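Local coordinates for antifreeze protein (Marinomonas primoryensis, PDB 5JUH) that forms the C-terminal, calcium-binding RTX domain of a giant adhesin that attaches its Antarctic bacterium to diatoms and ice, and probably takes part in type I secretion, at residues F97-T102 with E163-F168; G132-D137 with V190-E195; N173-G178 with T184-K189. All blocks are in the same frame, centred on the assembly; numbering follows the deposited sequence.

Interaction 1. Residues F97-T102 with E163-F168; sequences FILNDT and EDVANF. With CA (calcium ion), chain C.
In the parallel beta-roll core expected of an RTX domain, Leu99 reaches from one sheet to Val165 and Ala166 of the other. Leu99 follows strand 96-98, whereas Val165 and Ala166 lie where the strand of 163-168 is interrupted. The touching is done by one leucine methyl: CD1 of Leu99 sits 3.6 Å from CG2 of Val165, and the two side chains meet at about a right angle. The same CD1 lies 3.9 Å from CB of Ala166. With CG of Leu99 anti to its carbonyl carbon (chi1 -68°), the side chain turns toward 163-168, and chi2 of 175° sets the branch; Leu126 of helix 124-127 packs on both Leu99 and Val165. No direct hydrogen bond joins the segments, but a water bridges them, donating to Asn100 O at 2.6 Å and to Val165 O at the same length. Beyond it, a calcium ion takes Asp101 OD1 and Thr102 O, each at 2.3 Å, and five waters complete its sphere. One of these waters also donates to Thr102 OG1 at 3.2 Å. The chemistry divides: methyl packing joins the two sheets, a water satisfies two backbone carbonyls, and the ion ties together Asp101 and Thr102 and probably steadies the chain.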
ATOM      1  N   PHE A  97       3.577   4.492  -3.778  1.00 10.01           N
ATOM      2  CA  PHE A  97       2.555   5.411  -3.348  1.00 10.62           C
ATOM      3  C   PHE A  97       2.615   5.542  -1.858  1.00 11.52           C
ATOM      4  O   PHE A  97       2.441   4.576  -1.124  1.00 11.18           O
ATOM      5  CB  PHE A  97       1.118   4.919  -3.771  1.00 11.46           C
ATOM      6  CG  PHE A  97       1.005   4.707  -5.268  1.00 11.69           C
ATOM      7  CD1 PHE A  97       0.573   5.709  -6.094  1.00 12.84           C
ATOM      8  CD2 PHE A  97       1.267   3.466  -5.875  1.00 12.89           C
ATOM      9  CE1 PHE A  97       0.454   5.547  -7.458  1.00 11.91           C
ATOM     10  CE2 PHE A  97       1.168   3.293  -7.236  1.00 11.57           C
ATOM     11  CZ  PHE A  97       0.720   4.301  -8.008  1.00 10.92           C
ATOM     12  N   ILE A  98       2.965   6.752  -1.401  1.00 10.33           N
ATOM     13  CA  ILE A  98       2.971   7.013   0.046  1.00 10.89           C
ATOM     14  C   ILE A  98       1.644   7.460   0.535  1.00 12.07           C
ATOM     15  O   ILE A  98       1.084   8.371  -0.054  1.00 14.46           O
ATOM     16  CB  ILE A  98       4.061   8.104   0.384  1.00 12.55           C
ATOM     17  CG1 ILE A  98       5.454   7.688  -0.113  1.00 14.35           C
ATOM     18  CG2 ILE A  98       4.087   8.340   1.884  1.00 12.23           C
ATOM     19  CD1 ILE A  98       6.526   8.779   0.068  1.00 15.20           C
ATOM     20  N   LEU A  99       1.096   6.802   1.528  1.00 11.50           N
ATOM     21  CA  LEU A  99      -0.251   7.096   1.971  1.00 11.88           C
ATOM     22  C   LEU A  99      -0.208   7.633   3.420  1.00 13.98           C
ATOM     23  O   LEU A  99       0.487   7.159   4.266  1.00 16.03           O
ATOM     24  CB  LEU A  99      -1.124   5.803   1.941  1.00 11.43           C
ATOM     25  CG  LEU A  99      -1.322   5.389   0.460  1.00 12.89           C
ATOM     26  CD1 LEU A  99      -2.052   4.063   0.525  1.00 14.53           C
ATOM     27  CD2 LEU A  99      -2.211   6.344  -0.285  1.00 16.70           C
ATOM     28  N   ASN A 100      -1.049   8.597   3.630  1.00 13.30           N
ATOM     29  CA  ASN A 100      -1.304   9.244   4.918  1.00 12.03           C
ATOM     30  C   ASN A 100      -2.452   8.592   5.611  1.00 13.40           C
ATOM     31  O   ASN A 100      -3.485   8.237   5.016  1.00 16.16           O
ATOM     32  CB  ASN A 100      -1.491  10.762   4.700  1.00 16.24           C
ATOM     33  CG  ASN A 100      -2.656  11.092   3.823  1.00 16.87           C
ATOM     34  OD1 ASN A 100      -3.588  11.945   4.234  1.00 27.70           O
ATOM     35  ND2 ASN A 100      -2.678  10.502   2.647  1.00 15.90           N
ATOM     36  N   ASP A 101      -2.375   8.575   6.922  1.00 14.12           N
ATOM     37  CA  ASP A 101      -3.486   8.076   7.725  1.00 16.62           C
ATOM     38  C   ASP A 101      -4.424   9.272   8.021  1.00 16.32           C
ATOM     39  O   ASP A 101      -4.074  10.185   8.645  1.00 28.16           O
ATOM     40  CB  ASP A 101      -2.858   7.623   9.043  1.00 22.29           C
ATOM     41  CG  ASP A 101      -3.770   6.878   9.909  1.00 22.90           C
ATOM     42  OD1 ASP A 101      -4.954   6.646   9.554  1.00 22.03           O
ATOM     43  OD2 ASP A 101      -3.326   6.568  11.134  1.00 28.80           O
ATOM     44  N   THR A 102      -5.638   9.177   7.692  1.00 14.56           N
ATOM     45  CA  THR A 102      -6.677  10.167   7.975  1.00 13.96           C
ATOM     46  C   THR A 102      -7.585   9.577   9.054  1.00 16.16           C
ATOM     47  O   THR A 102      -7.631   8.406   9.229  1.00 17.04           O
ATOM     48  CB  THR A 102      -7.536  10.561   6.742  1.00 15.89           C
ATOM     49  OG1 THR A 102      -8.242   9.383   6.340  1.00 17.69           O
ATOM     50  CG2 THR A 102      -6.705  11.124   5.607  1.00 16.23           C
ATOM     51  N   GLU A 163      -9.794  -0.468   8.033  1.00 20.91           N
ATOM     52  CA  GLU A 163     -10.084   0.662   7.244  1.00 21.43           C
ATOM     53  C   GLU A 163      -9.219   0.640   5.979  1.00 14.21           C
ATOM     54  O   GLU A 163      -8.033   0.428   6.056  1.00 14.39           O
ATOM     55  CB  GLU A 163      -9.742   2.006   8.057  1.00 24.82           C
ATOM     56  CG  GLU A 163     -10.589   2.308   9.330  1.00 35.46           C
ATOM     57  CD  GLU A 163     -11.992   2.813   9.115  1.00 53.50           C
ATOM     58  OE1 GLU A 163     -12.605   3.316  10.131  1.00 76.88           O
ATOM     59  OE2 GLU A 163     -12.525   2.718   7.964  1.00 54.15           O
ATOM     60  N   ASP A 164      -9.827   1.040   4.866  1.00 14.81           N
ATOM     61  CA  ASP A 164      -9.153   1.187   3.624  1.00 12.49           C
ATOM     62  C   ASP A 164      -8.029   2.263   3.690  1.00 13.20           C
ATOM     63  O   ASP A 164      -8.198   3.342   4.252  1.00 14.00           O
ATOM     64  CB  ASP A 164     -10.117   1.538   2.488  1.00 15.97           C
ATOM     65  CG  ASP A 164     -11.007   0.381   2.139  1.00 19.42           C
ATOM     66  OD1 ASP A 164     -10.497  -0.738   1.741  1.00 16.23           O
ATOM     67  OD2 ASP A 164     -12.205   0.530   2.158  1.00 25.08           O
ATOM     68  N   VAL A 165      -6.884   1.881   3.182  1.00 12.74           N
ATOM     69  CA  VAL A 165      -5.760   2.820   3.137  1.00 11.90           C
ATOM     70  C   VAL A 165      -5.888   3.810   1.991  1.00 12.79           C
ATOM     71  O   VAL A 165      -5.219   4.863   1.960  1.00 13.08           O
ATOM     72  CB  VAL A 165      -4.399   2.084   3.149  1.00 13.31           C
ATOM     73  CG1 VAL A 165      -4.252   1.082   4.289  1.00 15.35           C
ATOM     74  CG2 VAL A 165      -4.090   1.439   1.801  1.00 13.76           C
ATOM     75  N   ALA A 166      -6.632   3.373   0.967  1.00 11.64           N
ATOM     76  CA  ALA A 166      -6.792   4.111  -0.289  1.00 11.63           C
ATOM     77  C   ALA A 166      -7.989   3.497  -0.994  1.00 11.28           C
ATOM     78  O   ALA A 166      -8.302   2.363  -0.722  1.00 11.93           O
ATOM     79  CB  ALA A 166      -5.566   4.069  -1.227  1.00 13.34           C
ATOM     80  N   ASN A 167      -8.543   4.210  -1.977  1.00 11.48           N
ATOM     81  CA  ASN A 167      -9.487   3.582  -2.902  1.00 12.19           C
ATOM     82  C   ASN A 167      -8.720   3.231  -4.143  1.00 10.77           C
ATOM     83  O   ASN A 167      -8.037   4.072  -4.703  1.00 13.58           O
ATOM     84  CB  ASN A 167     -10.606   4.576  -3.209  1.00 13.22           C
ATOM     85  CG  ASN A 167     -11.483   4.793  -1.982  1.00 13.91           C
ATOM     86  OD1 ASN A 167     -11.706   5.952  -1.554  1.00 19.14           O
ATOM     87  ND2 ASN A 167     -11.910   3.784  -1.434  1.00 13.36           N
ATOM     88  N   PHE A 168      -8.740   1.992  -4.557  1.00 12.17           N
ATOM     89  CA  PHE A 168      -8.059   1.499  -5.733  1.00 11.14           C
ATOM     90  C   PHE A 168      -8.930   1.604  -6.951  1.00 12.95           C
ATOM     91  O   PHE A 168     -10.051   1.147  -6.915  1.00 15.26           O
ATOM     92  CB  PHE A 168      -7.517   0.104  -5.489  1.00 13.29           C
ATOM     93  CG  PHE A 168      -6.435   0.032  -4.442  1.00 11.48           C
ATOM     94  CD1 PHE A 168      -5.140   0.347  -4.837  1.00 11.31           C
ATOM     95  CD2 PHE A 168      -6.725  -0.152  -3.112  1.00 12.61           C
ATOM     96  CE1 PHE A 168      -4.113   0.330  -3.954  1.00 12.71           C
ATOM     97  CE2 PHE A 168      -5.724  -0.093  -2.164  1.00 14.98           C
ATOM     98  CZ  PHE A 168      -4.413   0.172  -2.613  1.00 12.72           C
TER
HETATM   99 CA    CA C 202      -7.238   6.231   9.713  0.50 15.55          CA
HETATM  100  O   HOH W   1      -5.181   6.724   3.751  1.00 25.22           O
HETATM  101  O   HOH W   2      -7.917   6.428   7.463  1.00 32.81           O
HETATM  102  O   HOH W   3      -6.815   4.609   7.986  1.00 24.64           O
HETATM  103  O   HOH W   4      -7.032   7.070  11.957  1.00 22.33           O
HETATM  104  O   HOH W   5      -7.318   4.270  10.836  1.00 32.82           O
HETATM  105  O   HOH W   6      -9.384   6.120  10.163  1.00 36.78           O

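Interaction 2. Residues G132-D137 with V190-E195; sequences GSPGKD and VIYNNE. With CA (calcium ion), chain F.
The Tyr192 ring has Pro134 O at its edge, in the ring plane, and the amide carbon CG of Asn193 over one face, 3.9 Å above the plane and displaced toward the rim. Tyr192 opens the type I' turn of a beta-hairpin whose arms are strands 187-192 and 195-200; Tyr192 and Glu195 are joined by backbone hydrogen bonds in both directions, with Asn193 and Asn194 at positive phi between them. Having CG anti to the backbone N (chi1 179°) extends the phenol to the loop of 132-137. There its hydroxyl donates to Pro134 O over 2.8 Å, in the carbonyl plane and on a lone pair, with a C=O...O angle of 139°. The proline ring contributes too: its CD is 3.6 Å from Tyr192 OH. Behind this pair, Val143 of helix 140-150 touches both Pro134 and Tyr192. Asn193 adds a wetter layer, its ND2 giving a hydrogen bond to each of two waters; the water 3.1 Å from Asn193 ND2 also donates to Pro134 O. Further along the loop, Lys136 O binds a calcium ion at 2.3 Å, and one of that ion's four waters donates to Asp137 OD1.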
ATOM      1  N   GLY A 132       2.396  -0.677  20.150  1.00 37.47           N
ATOM      2  CA  GLY A 132       3.368  -1.751  19.980  1.00 34.41           C
ATOM      3  C   GLY A 132       3.978  -1.863  18.552  1.00 30.72           C
ATOM      4  O   GLY A 132       4.673  -2.855  18.211  1.00 35.86           O
ATOM      5  N   SER A 133       3.750  -0.892  17.653  1.00 24.39           N
ATOM      6  CA  SER A 133       4.366  -0.994  16.355  1.00 20.06           C
ATOM      7  C   SER A 133       5.897  -1.083  16.466  1.00 19.38           C
ATOM      8  O   SER A 133       6.517  -0.528  17.388  1.00 20.99           O
ATOM      9  CB  SER A 133       3.992   0.198  15.591  1.00 19.41           C
ATOM     10  OG  SER A 133       4.504   1.388  16.090  1.00 22.93           O
ATOM     11  N   PRO A 134       6.553  -1.753  15.471  1.00 17.11           N
ATOM     12  CA  PRO A 134       8.008  -1.975  15.579  1.00 15.98           C
ATOM     13  C   PRO A 134       8.753  -0.641  15.497  1.00 16.69           C
ATOM     14  O   PRO A 134       8.479   0.194  14.677  1.00 17.51           O
ATOM     15  CB  PRO A 134       8.308  -2.835  14.374  1.00 17.22           C
ATOM     16  CG  PRO A 134       7.056  -3.406  13.950  1.00 18.55           C
ATOM     17  CD  PRO A 134       6.003  -2.498  14.337  1.00 18.25           C
ATOM     18  N   GLY A 135       9.652  -0.505  16.413  1.00 17.12           N
ATOM     19  CA  GLY A 135      10.503   0.632  16.554  1.00 19.79           C
ATOM     20  C   GLY A 135      11.806   0.556  15.831  1.00 17.56           C
ATOM     21  O   GLY A 135      12.063  -0.299  14.978  1.00 15.05           O
ATOM     22  N   LYS A 136      12.677   1.484  16.187  1.00 15.87           N
ATOM     23  CA  LYS A 136      13.993   1.610  15.559  1.00 17.85           C
ATOM     24  C   LYS A 136      14.890   0.350  15.665  1.00 16.30           C
ATOM     25  O   LYS A 136      15.812   0.231  14.885  1.00 16.87           O
ATOM     26  CB  LYS A 136      14.738   2.899  16.019  1.00 22.25           C
ATOM     27  CG  LYS A 136      15.096   2.787  17.484  1.00 24.23           C
ATOM     28  CD  LYS A 136      15.949   3.938  17.980  1.00 23.38           C
ATOM     29  CE  LYS A 136      15.282   5.269  17.712  1.00 21.90           C
ATOM     30  NZ  LYS A 136      16.025   6.405  18.351  1.00 22.59           N
ATOM     31  N   ASP A 137      14.665  -0.512  16.667  1.00 13.50           N
ATOM     32  CA  ASP A 137      15.512  -1.666  16.885  1.00 14.97           C
ATOM     33  C   ASP A 137      14.940  -2.951  16.303  1.00 14.08           C
ATOM     34  O   ASP A 137      15.549  -4.027  16.473  1.00 13.91           O
ATOM     35  CB  ASP A 137      15.912  -1.850  18.344  1.00 17.36           C
ATOM     36  CG  ASP A 137      16.704  -0.657  18.900  1.00 23.57           C
ATOM     37  OD1 ASP A 137      17.456   0.020  18.141  1.00 21.59           O
ATOM     38  OD2 ASP A 137      16.547  -0.454  20.146  1.00 33.04           O
ATOM     39  N   VAL A 190       4.817  -3.763   0.525  1.00 10.72           N
ATOM     40  CA  VAL A 190       4.481  -2.804   1.551  1.00  9.70           C
ATOM     41  C   VAL A 190       5.790  -2.311   2.140  1.00 10.34           C
ATOM     42  O   VAL A 190       6.682  -3.130   2.483  1.00 11.57           O
ATOM     43  CB  VAL A 190       3.652  -3.431   2.656  1.00 12.47           C
ATOM     44  CG1 VAL A 190       3.489  -2.517   3.825  1.00 14.10           C
ATOM     45  CG2 VAL A 190       2.360  -3.949   2.116  1.00 14.91           C
ATOM     46  N   ILE A 191       5.921  -0.984   2.199  1.00 11.14           N
ATOM     47  CA  ILE A 191       7.102  -0.318   2.777  1.00 11.26           C
ATOM     48  C   ILE A 191       6.744   0.189   4.199  1.00 11.28           C
ATOM     49  O   ILE A 191       5.702   0.759   4.424  1.00 12.63           O
ATOM     50  CB  ILE A 191       7.582   0.815   1.892  1.00 11.32           C
ATOM     51  CG1 ILE A 191       8.132   0.187   0.561  1.00 13.18           C
ATOM     52  CG2 ILE A 191       8.679   1.592   2.570  1.00 12.86           C
ATOM     53  CD1 ILE A 191       8.167   1.181  -0.542  1.00 16.86           C
ATOM     54  N   TYR A 192       7.602  -0.159   5.148  1.00 10.62           N
ATOM     55  CA  TYR A 192       7.494   0.317   6.509  1.00 10.66           C
ATOM     56  C   TYR A 192       8.924   0.750   6.918  1.00 12.10           C
ATOM     57  O   TYR A 192       9.877  -0.007   6.834  1.00 12.33           O
ATOM     58  CB  TYR A 192       7.028  -0.794   7.431  1.00 12.37           C
ATOM     59  CG  TYR A 192       6.896  -0.405   8.900  1.00 13.05           C
ATOM     60  CD1 TYR A 192       5.836   0.307   9.310  1.00 14.19           C
ATOM     61  CD2 TYR A 192       7.866  -0.676   9.859  1.00 14.92           C
ATOM     62  CE1 TYR A 192       5.705   0.700  10.623  1.00 14.10           C
ATOM     63  CE2 TYR A 192       7.720  -0.293  11.122  1.00 16.67           C
ATOM     64  CZ  TYR A 192       6.638   0.402  11.501  1.00 15.77           C
ATOM     65  OH  TYR A 192       6.438   0.769  12.879  1.00 17.77           O
ATOM     66  N   ASN A 193       9.030   2.036   7.271  1.00 13.34           N
ATOM     67  CA  ASN A 193      10.370   2.584   7.645  1.00 14.15           C
ATOM     68  C   ASN A 193      11.448   2.296   6.580  1.00 13.28           C
ATOM     69  O   ASN A 193      12.538   1.902   6.901  1.00 15.64           O
ATOM     70  CB  ASN A 193      10.756   2.070   9.014  1.00 16.43           C
ATOM     71  CG  ASN A 193       9.989   2.714  10.131  1.00 19.47           C
ATOM     72  OD1 ASN A 193       9.459   3.790  10.031  1.00 21.41           O
ATOM     73  ND2 ASN A 193      10.096   2.091  11.285  1.00 24.52           N
ATOM     74  N   ASN A 194      11.131   2.620   5.308  1.00 14.42           N
ATOM     75  CA  ASN A 194      12.063   2.525   4.222  1.00 15.87           C
ATOM     76  C   ASN A 194      12.612   1.171   3.891  1.00 14.59           C
ATOM     77  O   ASN A 194      13.600   1.055   3.210  1.00 18.63           O
ATOM     78  CB  ASN A 194      13.216   3.544   4.322  1.00 20.48           C
ATOM     79  CG  ASN A 194      12.701   4.907   4.645  1.00 26.78           C
ATOM     80  OD1 ASN A 194      12.961   5.450   5.692  1.00 42.48           O
ATOM     81  ND2 ASN A 194      11.988   5.442   3.770  1.00 27.04           N
ATOM     82  N   GLU A 195      11.941   0.132   4.297  1.00 11.46           N
ATOM     83  CA  GLU A 195      12.299  -1.244   3.923  1.00 12.22           C
ATOM     84  C   GLU A 195      10.984  -1.920   3.426  1.00 13.17           C
ATOM     85  O   GLU A 195       9.903  -1.575   3.827  1.00 13.52           O
ATOM     86  CB  GLU A 195      12.885  -1.991   5.128  1.00 15.51           C
ATOM     87  CG  GLU A 195      14.374  -1.447   5.320  1.00 20.82           C
ATOM     88  CD  GLU A 195      15.231  -1.990   6.411  1.00 27.62           C
ATOM     89  OE1 GLU A 195      16.577  -1.994   6.379  1.00 25.78           O
ATOM     90  OE2 GLU A 195      14.483  -2.299   7.372  1.00 27.69           O
TER
HETATM   91 CA    CA F 205      17.685   0.628  13.602  1.00 18.66          CA
HETATM   92  O   HOH W   7       8.879   3.337  13.840  1.00 36.40           O
HETATM   93  O   HOH W   8      11.260  -0.591  11.615  1.00 48.62           O
HETATM   94  O   HOH W   9      18.314   1.422  15.813  1.00 19.38           O
HETATM   95  O   HOH W  10      18.826  -1.309  14.455  1.00 16.12           O
HETATM   96  O   HOH W  11      16.810   2.684  12.996  1.00 26.59           O
HETATM   97  O   HOH W  12      20.013   1.408  13.355  1.00 22.74           O

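Interaction 3. Residues N173-G178 with T184-K189; sequences NFDSNG and TADSIK. With CA (calcium ion), chain B.
Asp175, Asn177 and Asp186 converge on a calcium ion, in a loop with the ligand spacing of an EF-hand: positions 1, 3 and 12 are these three side chains, and the carbonyls of Val179 and Gly181 fill positions 5 and 7. No helix flanks it; strand 187-192 begins where the loop ends. The side chains of Asp175 and Asp186 cross obliquely, their carboxylate planes 79° apart, and the Asn177 amide is turned 59° from the Asp186 carboxylate. The three OD1 atoms are neighbouring ligands, not hydrogen-bonded to one another, Asp175 OD1 lying 3.0 Å from Asp186 OD1. Asp175 OD1 is the shortest of the side-chain ligands at 2.2 Å, while Asp186 binds through both OD1 and OD2, each 2.4 Å from calcium; a water makes the seventh ligand. Asp186 OD1 also accepts from Asn177 N over 3.1 Å, met nearly along its C-O bond, and weakly from Ser176 N, while OD2 accepts from Thr183 N. The carboxylate is thereby held in rotation as well as by the ion, and the cation would offset the closeness of its anionic oxygens. Away from the metal, Phe174 CD2 meets Ile188 CG2 at 4.3 Å. Ser176 OG swings between the backbone N and the carbonyl carbon (chi1 61°), which brings it to the first strand residue: Ser187 N donates to it over 2.9 Å in a nearly straight bond.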
ATOM      1  N   ASN A 173      -4.536  -3.687 -10.531  1.00 11.55           N
ATOM      2  CA  ASN A 173      -4.387  -5.135 -10.829  1.00 12.50           C
ATOM      3  C   ASN A 173      -3.690  -5.749  -9.664  1.00 11.87           C
ATOM      4  O   ASN A 173      -2.454  -5.484  -9.508  1.00 14.96           O
ATOM      5  CB  ASN A 173      -3.681  -5.382 -12.091  1.00 15.12           C
ATOM      6  CG  ASN A 173      -3.725  -6.814 -12.502  1.00 16.74           C
ATOM      7  OD1 ASN A 173      -4.036  -7.696 -11.755  1.00 15.94           O
ATOM      8  ND2 ASN A 173      -3.490  -7.046 -13.761  1.00 26.26           N
ATOM      9  N   PHE A 174      -4.323  -6.579  -8.844  1.00 11.46           N
ATOM     10  CA  PHE A 174      -3.675  -7.202  -7.732  1.00 11.56           C
ATOM     11  C   PHE A 174      -3.067  -8.604  -8.031  1.00 13.17           C
ATOM     12  O   PHE A 174      -2.634  -9.286  -7.137  1.00 13.40           O
ATOM     13  CB  PHE A 174      -4.636  -7.275  -6.541  1.00 12.87           C
ATOM     14  CG  PHE A 174      -4.756  -5.983  -5.717  1.00 10.43           C
ATOM     15  CD1 PHE A 174      -4.914  -4.781  -6.291  1.00 15.29           C
ATOM     16  CD2 PHE A 174      -4.676  -6.026  -4.427  1.00 11.27           C
ATOM     17  CE1 PHE A 174      -4.995  -3.628  -5.563  1.00 13.67           C
ATOM     18  CE2 PHE A 174      -4.826  -4.877  -3.644  1.00 13.69           C
ATOM     19  CZ  PHE A 174      -4.957  -3.689  -4.234  1.00 12.72           C
ATOM     20  N   ASP A 175      -2.916  -8.943  -9.283  1.00 12.87           N
ATOM     21  CA  ASP A 175      -2.268 -10.189  -9.719  1.00 14.16           C
ATOM     22  C   ASP A 175      -0.772  -9.962  -9.800  1.00 15.16           C
ATOM     23  O   ASP A 175      -0.231  -9.531 -10.828  1.00 20.70           O
ATOM     24  CB  ASP A 175      -2.813 -10.555 -11.053  1.00 14.56           C
ATOM     25  CG  ASP A 175      -2.188 -11.949 -11.611  1.00 15.70           C
ATOM     26  OD1 ASP A 175      -1.586 -12.766 -10.822  1.00 18.85           O
ATOM     27  OD2 ASP A 175      -2.336 -12.083 -12.863  1.00 22.18           O
ATOM     28  N   SER A 176      -0.083 -10.253  -8.707  1.00 13.76           N
ATOM     29  CA  SER A 176       1.393  -9.970  -8.650  1.00 15.76           C
ATOM     30  C   SER A 176       2.215 -10.958  -9.426  1.00 16.20           C
ATOM     31  O   SER A 176       3.267 -10.637  -9.908  1.00 17.73           O
ATOM     32  CB  SER A 176       1.855  -9.886  -7.230  1.00 14.85           C
ATOM     33  OG  SER A 176       1.653 -11.101  -6.494  1.00 14.44           O
ATOM     34  N   ASN A 177       1.725 -12.180  -9.503  1.00 16.86           N
ATOM     35  CA  ASN A 177       2.500 -13.314 -10.071  1.00 18.86           C
ATOM     36  C   ASN A 177       2.191 -13.621 -11.498  1.00 19.49           C
ATOM     37  O   ASN A 177       2.860 -14.440 -12.113  1.00 23.27           O
ATOM     38  CB  ASN A 177       2.534 -14.522  -9.123  1.00 17.99           C
ATOM     39  CG  ASN A 177       1.202 -15.199  -8.993  1.00 17.57           C
ATOM     40  OD1 ASN A 177       0.288 -14.906  -9.734  1.00 18.53           O
ATOM     41  ND2 ASN A 177       1.092 -16.084  -8.097  1.00 21.12           N
ATOM     42  N   GLY A 178       1.175 -12.983 -12.065  1.00 18.40           N
ATOM     43  CA  GLY A 178       0.790 -13.071 -13.423  1.00 17.24           C
ATOM     44  C   GLY A 178       0.025 -14.360 -13.785  1.00 18.80           C
ATOM     45  O   GLY A 178      -0.096 -14.660 -14.929  1.00 23.19           O
ATOM     46  N   THR A 184      -4.696 -16.037  -2.990  1.00 17.25           N
ATOM     47  CA  THR A 184      -3.804 -15.981  -1.873  1.00 18.49           C
ATOM     48  C   THR A 184      -2.311 -16.175  -2.169  1.00 19.62           C
ATOM     49  O   THR A 184      -1.501 -15.896  -1.287  1.00 20.55           O
ATOM     50  CB  THR A 184      -4.240 -16.886  -0.735  1.00 20.61           C
ATOM     51  OG1 THR A 184      -4.192 -18.229  -1.210  1.00 25.46           O
ATOM     52  CG2 THR A 184      -5.547 -16.543  -0.238  1.00 21.34           C
ATOM     53  N   ALA A 185      -1.981 -16.614  -3.369  1.00 16.99           N
ATOM     54  CA  ALA A 185      -0.575 -16.751  -3.740  1.00 18.11           C
ATOM     55  C   ALA A 185      -0.009 -15.420  -4.140  1.00 18.20           C
ATOM     56  O   ALA A 185       1.175 -15.244  -4.135  1.00 18.75           O
ATOM     57  CB  ALA A 185      -0.429 -17.703  -4.926  1.00 18.69           C
ATOM     58  N   ASP A 186      -0.874 -14.473  -4.486  1.00 14.44           N
ATOM     59  CA  ASP A 186      -0.430 -13.100  -4.829  1.00 14.65           C
ATOM     60  C   ASP A 186      -0.090 -12.326  -3.573  1.00 12.41           C
ATOM     61  O   ASP A 186      -0.491 -12.643  -2.424  1.00 15.00           O
ATOM     62  CB  ASP A 186      -1.547 -12.403  -5.616  1.00 13.23           C
ATOM     63  CG  ASP A 186      -1.717 -12.975  -7.074  1.00 14.91           C
ATOM     64  OD1 ASP A 186      -0.816 -12.932  -7.876  1.00 16.03           O
ATOM     65  OD2 ASP A 186      -2.841 -13.476  -7.326  1.00 15.71           O
ATOM     66  N   SER A 187       0.709 -11.286  -3.808  1.00 14.20           N
ATOM     67  CA  SER A 187       1.098 -10.415  -2.702  1.00 14.13           C
ATOM     68  C   SER A 187       1.296  -9.005  -3.177  1.00 14.76           C
ATOM     69  O   SER A 187       1.391  -8.707  -4.383  1.00 17.19           O
ATOM     70  CB  SER A 187       2.421 -10.928  -2.043  1.00 17.17           C
ATOM     71  OG  SER A 187       3.455 -10.925  -3.049  1.00 19.62           O
ATOM     72  N   ILE A 188       1.361  -8.110  -2.196  1.00 12.82           N
ATOM     73  CA  ILE A 188       1.694  -6.696  -2.491  1.00 13.42           C
ATOM     74  C   ILE A 188       2.960  -6.333  -1.763  1.00 12.16           C
ATOM     75  O   ILE A 188       3.252  -6.898  -0.674  1.00 13.99           O
ATOM     76  CB  ILE A 188       0.572  -5.705  -2.132  1.00 14.84           C
ATOM     77  CG1 ILE A 188       0.303  -5.641  -0.712  1.00 18.42           C
ATOM     78  CG2 ILE A 188      -0.637  -5.908  -3.018  1.00 16.43           C
ATOM     79  CD1 ILE A 188      -0.345  -4.317  -0.333  1.00 25.35           C
ATOM     80  N   LYS A 189       3.658  -5.363  -2.319  1.00 11.11           N
ATOM     81  CA  LYS A 189       4.853  -4.813  -1.712  1.00 12.30           C
ATOM     82  C   LYS A 189       4.452  -3.651  -0.744  1.00 10.90           C
ATOM     83  O   LYS A 189       3.803  -2.700  -1.192  1.00 11.62           O
ATOM     84  CB  LYS A 189       5.800  -4.362  -2.760  1.00 11.99           C
ATOM     85  CG  LYS A 189       6.281  -5.520  -3.607  1.00 13.00           C
ATOM     86  CD  LYS A 189       7.423  -5.195  -4.532  1.00 15.02           C
ATOM     87  CE  LYS A 189       6.975  -4.259  -5.613  1.00 17.12           C
ATOM     88  NZ  LYS A 189       8.023  -4.194  -6.740  1.00 15.82           N
TER
HETATM   89 CA    CA B 201      -2.033 -14.355  -9.429  1.00 14.62          CA
HETATM   90  O   HOH W  13      -2.158 -16.296  -7.943  1.00 19.00           O

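Interactions 2 and 3 share strand 187-192 from its two ends: 184-189 starts it beside a calcium loop, and 190-195 finishes it at the hairpin turn, their centres about 22 Å apart. Interaction 1 joins the two sheets, its centre about 17 Å from that of interaction 2 and 18 Å from that of interaction 3. It touches only the latter, where Phe168 CG lies 4.0 Å from Phe174 CZ in an edge-to-face pair. Each contact has its own metal. The calcium of interaction 1 is 25.8 Å from the calcium of interaction 2 and 28.6 Å from the calcium of interaction 3, and each ion is bound by its own loop. Protein ligands are most numerous in interaction 3 and fewest in interaction 2.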